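Local coordinates for Serine/threonine-protein phosphatase 2A regulatory subunit B'' subunit alpha (Homo sapiens, PDB 4I5J), which serves as a calcium-binding regulatory subunit of protein phosphatase 2A, and might modulate the substrate selectivity, activity and localization of the catalytic enzyme, at residues P35-V40 against R59-V64; T43-T48 against E99-N104. All blocks are in the same frame, centred on the assembly; numbering follows the deposited sequence.

Overall arrangement
Both contacts lie on the same side of the chain's centre, in the N-terminal part of this EF-hand fragment and away from the calcium site at Asp200 to Glu211. Contact 1 pairs helix 34-43 with helix 54-72. Contact 2 joins the loop that follows helix 34-43 to the loop between helices 90-97 and 112-125. Their segments alternate along the chain, in the order 35-40, 43-48, 59-64 and 99-104. The centres are about 13 Å apart, and the two contacts touch: Leu47 and Ile103 of contact 2 both pack against Tyr60 of contact 1. Tyr60 thus links the helix packing to the loop packing, and Val40 on Leu47 adds a second, apolar link.

Contact 1: residues P35-V40 against R59-V64; sequences PLLQDV and RYITTV
Two helices of the N-terminal EF-hand domain, 34-43 and 54-72, pack here through Leu37 and the pair Ile61 and Val64, one turn apart on the facing helix. The short segments cross at 125° between their N-to-C directions, with axes 10.1 Å apart at closest approach. Leu37 and Ile61 mark the point where the backbones come nearest, their CA atoms 6.1 Å apart, and the two side chains run by one another in opposite senses. Leu37 CB rests 3.7 Å from Ile61 CG2, and its CG also meets this methyl. Beta-branching suits Ile61 to its place: CG2, anti to the backbone N (chi1 of -67° for CG1), takes the leucine, while the longer branch carries CD1 on to the aliphatic CG of Gln38, 4.1 Å away. Gln38 sits at the margin, its CB pointing away from the facing helix, and gives methylene surface to the contact.

The forked end of Leu37 reaches further, to Val64. Leu37 CD1 comes within 3.9 Å of Val64 CG1, and CD2 also lies near this methyl. The leucine's chi1 of -105°, off the usual staggered positions, brings both prongs to the valine. Leu37 CD1 also approaches Tyr60 obliquely, 4.3 Å from CE2. The tyrosine joins apolar packing to a polar link: its ring adds to the buried surface, and its hydroxyl hydrogen-bonds to the carbonyl of Phe110. Val64 CG2 lies over one face of that ring, displaced from its centre toward its edge atoms, so the valine meets leucine with one methyl and tyrosine with the other. Behind this surface Thr63 OG1 hydrogen-bonds to the hydroxyl of Tyr173 on helix 173-184 and donates to Arg59 O at 2.7 Å, from the opposite face of the carbonyl plane to Thr63 N.

Contact 2: residues T43-T48 against E99-N104; sequences THPGLT and EEEDIN
This is a loop-to-loop contact beside the helices of the N-terminal EF-hand region, and it begins at Glu100, whose backbone carbonyl receives the His44 ring. His44 NE2 donates to Glu100 O at 2.8 Å; the oxygen lies 28° out of the ring plane, and the N-H...O angle of 132° makes the bond noticeably bent. On the ring's other nitrogen, ND1 accepts from Gly46 N, nearly in plane, so two hydrogen bonds fix its rotation. Histidine suits the place because one flat group can donate across the gap and accept within its own loop.

Glu101 follows. Its O sits at the ring edge, 3.2 Å from His44 CE1, while the Glu101 side chain lies roughly perpendicular to that of Pro45, with their CG atoms 4.0 Å apart. Asp102 shapes the turn: its OD1 accepts from Asn104 N in an Asx turn, and its own N is held by Glu100 OE2.

Ile103 then fills the interior. The CA atoms of Ile103 and Gly46 are 5.2 Å apart, and glycine fits here because a beta carbon would point at Ile103 CB and sit too close to it. With CG1 anti to the backbone N (chi1 -165°), Ile103 lays CD1 over the face of His44, a CH-pi contact 4.2 Å from the ring centroid, while CG1 packs 3.7 Å from Leu47 CD2.

Contact 1: residues P35-V40 against R59-V64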
loop_
_atom_site.group_PDB
_atom_site.type_symbol
_atom_site.label_atom_id
_atom_site.label_comp_id
_atom_site.label_asym_id
_atom_site.label_seq_id
_atom_site.Cartn_x
_atom_site.Cartn_y
_atom_site.Cartn_z
ATOM N N PRO A 35 0.212 -13.020 18.569
ATOM C CA PRO A 35 0.245 -14.414 19.023
ATOM C C PRO A 35 -0.285 -15.395 17.971
ATOM O O PRO A 35 0.178 -16.534 17.924
ATOM C CB PRO A 35 -0.633 -14.409 20.280
ATOM C CG PRO A 35 -1.335 -13.127 20.289
ATOM C CD PRO A 35 -0.545 -12.158 19.489
ATOM N N LEU A 36 -1.216 -14.952 17.128
ATOM C CA LEU A 36 -1.691 -15.780 16.019
ATOM C C LEU A 36 -0.543 -16.097 15.040
ATOM O O LEU A 36 -0.365 -17.237 14.605
ATOM C CB LEU A 36 -2.838 -15.077 15.275
ATOM C CG LEU A 36 -3.290 -15.790 14.001
ATOM C CD1 LEU A 36 -3.871 -17.130 14.366
ATOM C CD2 LEU A 36 -4.295 -14.987 13.217
ATOM N N LEU A 37 0.236 -15.075 14.705
ATOM C CA LEU A 37 1.361 -15.245 13.794
ATOM C C LEU A 37 2.448 -16.092 14.421
ATOM O O LEU A 37 3.091 -16.880 13.749
ATOM C CB LEU A 37 1.932 -13.889 13.375
ATOM C CG LEU A 37 1.576 -13.474 11.945
ATOM C CD1 LEU A 37 2.125 -14.484 10.941
ATOM C CD2 LEU A 37 0.079 -13.317 11.765
ATOM N N GLN A 38 2.667 -15.925 15.712
ATOM C CA GLN A 38 3.695 -16.712 16.378
ATOM C C GLN A 38 3.312 -18.169 16.344
ATOM O O GLN A 38 4.146 -19.047 16.135
ATOM C CB GLN A 38 3.860 -16.254 17.818
ATOM C CG GLN A 38 4.395 -14.862 17.901
ATOM C CD GLN A 38 5.160 -14.623 19.165
ATOM O OE1 GLN A 38 4.757 -13.822 20.012
ATOM N NE2 GLN A 38 6.287 -15.320 19.306
ATOM N N ASP A 39 2.030 -18.417 16.546
ATOM C CA ASP A 39 1.504 -19.758 16.449
ATOM C C ASP A 39 1.688 -20.320 15.036
ATOM O O ASP A 39 2.127 -21.460 14.874
ATOM C CB ASP A 39 0.030 -19.769 16.852
ATOM C CG ASP A 39 -0.460 -21.149 17.181
ATOM O OD1 ASP A 39 0.208 -21.819 17.997
ATOM O OD2 ASP A 39 -1.490 -21.576 16.612
ATOM N N VAL A 40 1.367 -19.527 14.016
ATOM C CA VAL A 40 1.540 -19.981 12.633
ATOM C C VAL A 40 3.009 -20.296 12.321
ATOM O O VAL A 40 3.312 -21.322 11.713
ATOM C CB VAL A 40 1.017 -18.954 11.631
ATOM C CG1 VAL A 40 1.588 -19.222 10.247
ATOM C CG2 VAL A 40 -0.542 -18.951 11.608
ATOM N N ARG A 59 10.701 -9.778 11.372
ATOM C CA ARG A 59 10.369 -9.126 10.117
ATOM C C ARG A 59 9.241 -9.823 9.353
ATOM O O ARG A 59 8.416 -9.156 8.731
ATOM C CB ARG A 59 11.610 -9.034 9.226
ATOM C CG ARG A 59 12.634 -8.040 9.718
ATOM C CD ARG A 59 12.056 -6.648 9.780
ATOM N NE ARG A 59 13.097 -5.659 10.034
ATOM C CZ ARG A 59 12.876 -4.473 10.593
ATOM N NH1 ARG A 59 11.650 -4.128 10.976
ATOM N NH2 ARG A 59 13.887 -3.632 10.782
ATOM N N TYR A 60 9.225 -11.154 9.366
ATOM C CA TYR A 60 8.183 -11.908 8.656
ATOM C C TYR A 60 6.822 -11.639 9.290
ATOM O O TYR A 60 5.857 -11.320 8.602
ATOM C CB TYR A 60 8.487 -13.417 8.641
ATOM C CG TYR A 60 7.338 -14.235 8.110
ATOM C CD1 TYR A 60 7.068 -14.288 6.751
ATOM C CD2 TYR A 60 6.500 -14.931 8.974
ATOM C CE1 TYR A 60 5.985 -15.031 6.258
ATOM C CE2 TYR A 60 5.420 -15.676 8.495
ATOM C CZ TYR A 60 5.176 -15.729 7.145
ATOM O OH TYR A 60 4.114 -16.472 6.685
ATOM N N ILE A 61 6.754 -11.739 10.609
ATOM C CA ILE A 61 5.527 -11.456 11.327
ATOM C C ILE A 61 5.048 -10.013 11.110
ATOM O O ILE A 61 3.869 -9.780 10.827
ATOM C CB ILE A 61 5.690 -11.777 12.811
ATOM C CG1 ILE A 61 5.865 -13.297 12.978
ATOM C CG2 ILE A 61 4.489 -11.257 13.610
ATOM C CD1 ILE A 61 6.142 -13.727 14.400
ATOM N N THR A 62 5.962 -9.053 11.206
ATOM C CA THR A 62 5.628 -7.655 10.944
ATOM C C THR A 62 5.047 -7.502 9.545
ATOM O O THR A 62 4.059 -6.784 9.327
ATOM C CB THR A 62 6.892 -6.777 11.018
ATOM O OG1 THR A 62 7.369 -6.719 12.368
ATOM C CG2 THR A 62 6.592 -5.359 10.520
ATOM N N THR A 63 5.666 -8.197 8.587
ATOM C CA THR A 63 5.274 -8.064 7.194
ATOM C C THR A 63 3.908 -8.694 6.935
ATOM O O THR A 63 3.071 -8.093 6.251
ATOM C CB THR A 63 6.323 -8.669 6.272
ATOM O OG1 THR A 63 7.569 -7.986 6.478
ATOM C CG2 THR A 63 5.909 -8.526 4.823
ATOM N N VAL A 64 3.665 -9.882 7.495
ATOM C CA VAL A 64 2.367 -10.525 7.318
ATOM C C VAL A 64 1.279 -9.675 7.961
ATOM O O VAL A 64 0.180 -9.510 7.403
ATOM C CB VAL A 64 2.320 -11.946 7.914
ATOM C CG1 VAL A 64 0.881 -12.520 7.833
ATOM C CG2 VAL A 64 3.313 -12.853 7.196
#

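Contact 2: residues T43-T48 against E99-N104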
loop_
_atom_site.group_PDB
_atom_site.type_symbol
_atom_site.label_atom_id
_atom_site.label_comp_id
_atom_site.label_asym_id
_atom_site.label_seq_id
_atom_site.Cartn_x
_atom_site.Cartn_y
_atom_site.Cartn_z
ATOM N N THR A 43 4.209 -23.534 14.111
ATOM C CA THR A 43 3.596 -24.805 13.751
ATOM C C THR A 43 3.757 -25.147 12.286
ATOM O O THR A 43 4.020 -26.294 11.945
ATOM C CB THR A 43 2.083 -24.859 14.108
ATOM O OG1 THR A 43 1.407 -23.744 13.514
ATOM C CG2 THR A 43 1.883 -24.830 15.613
ATOM N N HIS A 44 3.578 -24.168 11.412
ATOM C CA HIS A 44 3.609 -24.467 9.986
ATOM C C HIS A 44 4.986 -24.975 9.558
ATOM O O HIS A 44 6.000 -24.367 9.898
ATOM C CB HIS A 44 3.200 -23.259 9.144
ATOM C CG HIS A 44 2.824 -23.612 7.740
ATOM N ND1 HIS A 44 3.748 -24.019 6.798
ATOM C CD2 HIS A 44 1.619 -23.638 7.118
ATOM C CE1 HIS A 44 3.131 -24.270 5.659
ATOM N NE2 HIS A 44 1.840 -24.046 5.824
ATOM N N PRO A 45 5.016 -26.096 8.815
ATOM C CA PRO A 45 6.282 -26.737 8.421
ATOM C C PRO A 45 7.117 -25.855 7.498
ATOM O O PRO A 45 8.342 -25.972 7.463
ATOM C CB PRO A 45 5.823 -28.012 7.691
ATOM C CG PRO A 45 4.405 -27.719 7.242
ATOM C CD PRO A 45 3.838 -26.848 8.336
ATOM N N GLY A 46 6.463 -24.959 6.771
ATOM C CA GLY A 46 7.180 -24.083 5.865
ATOM C C GLY A 46 7.921 -22.970 6.587
ATOM O O GLY A 46 8.762 -22.296 5.994
ATOM N N LEU A 47 7.632 -22.789 7.876
ATOM C CA LEU A 47 8.086 -21.592 8.585
ATOM C C LEU A 47 8.909 -21.904 9.806
ATOM O O LEU A 47 9.438 -20.999 10.449
ATOM C CB LEU A 47 6.887 -20.731 9.004
ATOM C CG LEU A 47 6.016 -20.233 7.841
ATOM C CD1 LEU A 47 4.762 -19.513 8.334
ATOM C CD2 LEU A 47 6.835 -19.303 6.952
ATOM N N THR A 48 9.017 -23.180 10.150
ATOM C CA THR A 48 9.677 -23.531 11.401
ATOM C C THR A 48 11.183 -23.221 11.432
ATOM O O THR A 48 11.742 -23.050 12.507
ATOM C CB THR A 48 9.373 -24.974 11.847
ATOM O OG1 THR A 48 9.543 -25.865 10.740
ATOM C CG2 THR A 48 7.932 -25.064 12.362
ATOM N N GLU A 99 -3.700 -26.630 5.676
ATOM C CA GLU A 99 -3.506 -27.814 4.843
ATOM C C GLU A 99 -2.253 -27.718 3.976
ATOM O O GLU A 99 -1.433 -28.631 3.948
ATOM C CB GLU A 99 -4.723 -28.040 3.940
ATOM C CG GLU A 99 -5.889 -28.761 4.593
ATOM C CD GLU A 99 -6.844 -29.343 3.562
ATOM O OE1 GLU A 99 -7.340 -30.471 3.781
ATOM O OE2 GLU A 99 -7.094 -28.676 2.529
ATOM N N GLU A 100 -2.123 -26.612 3.256
ATOM C CA GLU A 100 -1.010 -26.389 2.341
ATOM C C GLU A 100 0.330 -26.441 3.069
ATOM O O GLU A 100 0.522 -25.756 4.069
ATOM C CB GLU A 100 -1.187 -25.036 1.653
ATOM C CG GLU A 100 -0.070 -24.663 0.718
ATOM C CD GLU A 100 0.122 -25.674 -0.382
ATOM O OE1 GLU A 100 -0.632 -25.630 -1.379
ATOM O OE2 GLU A 100 1.039 -26.504 -0.244
ATOM N N GLU A 101 1.257 -27.252 2.567
ATOM C CA GLU A 101 2.549 -27.398 3.234
ATOM C C GLU A 101 3.604 -26.443 2.685
ATOM O O GLU A 101 4.547 -26.088 3.390
ATOM C CB GLU A 101 3.046 -28.849 3.196
ATOM C CG GLU A 101 2.487 -29.724 4.319
ATOM C CD GLU A 101 3.154 -31.096 4.404
ATOM O OE1 GLU A 101 4.192 -31.309 3.736
ATOM O OE2 GLU A 101 2.635 -31.965 5.142
ATOM N N ASP A 102 3.448 -26.029 1.433
ATOM C CA ASP A 102 4.334 -25.018 0.879
ATOM C C ASP A 102 3.787 -23.624 1.174
ATOM O O ASP A 102 2.934 -23.111 0.438
ATOM C CB ASP A 102 4.512 -25.197 -0.625
ATOM C CG ASP A 102 5.563 -24.247 -1.203
ATOM O OD1 ASP A 102 6.214 -23.516 -0.415
ATOM O OD2 ASP A 102 5.750 -24.236 -2.445
ATOM N N ILE A 103 4.287 -23.017 2.246
ATOM C CA ILE A 103 3.908 -21.657 2.616
ATOM C C ILE A 103 3.883 -20.678 1.425
ATOM O O ILE A 103 3.063 -19.756 1.397
ATOM C CB ILE A 103 4.816 -21.122 3.728
ATOM C CG1 ILE A 103 4.192 -19.880 4.364
ATOM C CG2 ILE A 103 6.214 -20.826 3.189
ATOM C CD1 ILE A 103 2.789 -20.095 4.857
ATOM N N ASN A 104 4.733 -20.915 0.425
ATOM C CA ASN A 104 4.832 -20.024 -0.730
ATOM C C ASN A 104 3.714 -20.179 -1.750
ATOM O O ASN A 104 3.620 -19.404 -2.703
ATOM C CB ASN A 104 6.218 -20.114 -1.368
ATOM C CG ASN A 104 7.309 -19.687 -0.407
ATOM O OD1 ASN A 104 7.109 -18.773 0.390
ATOM N ND2 ASN A 104 8.457 -20.349 -0.464
#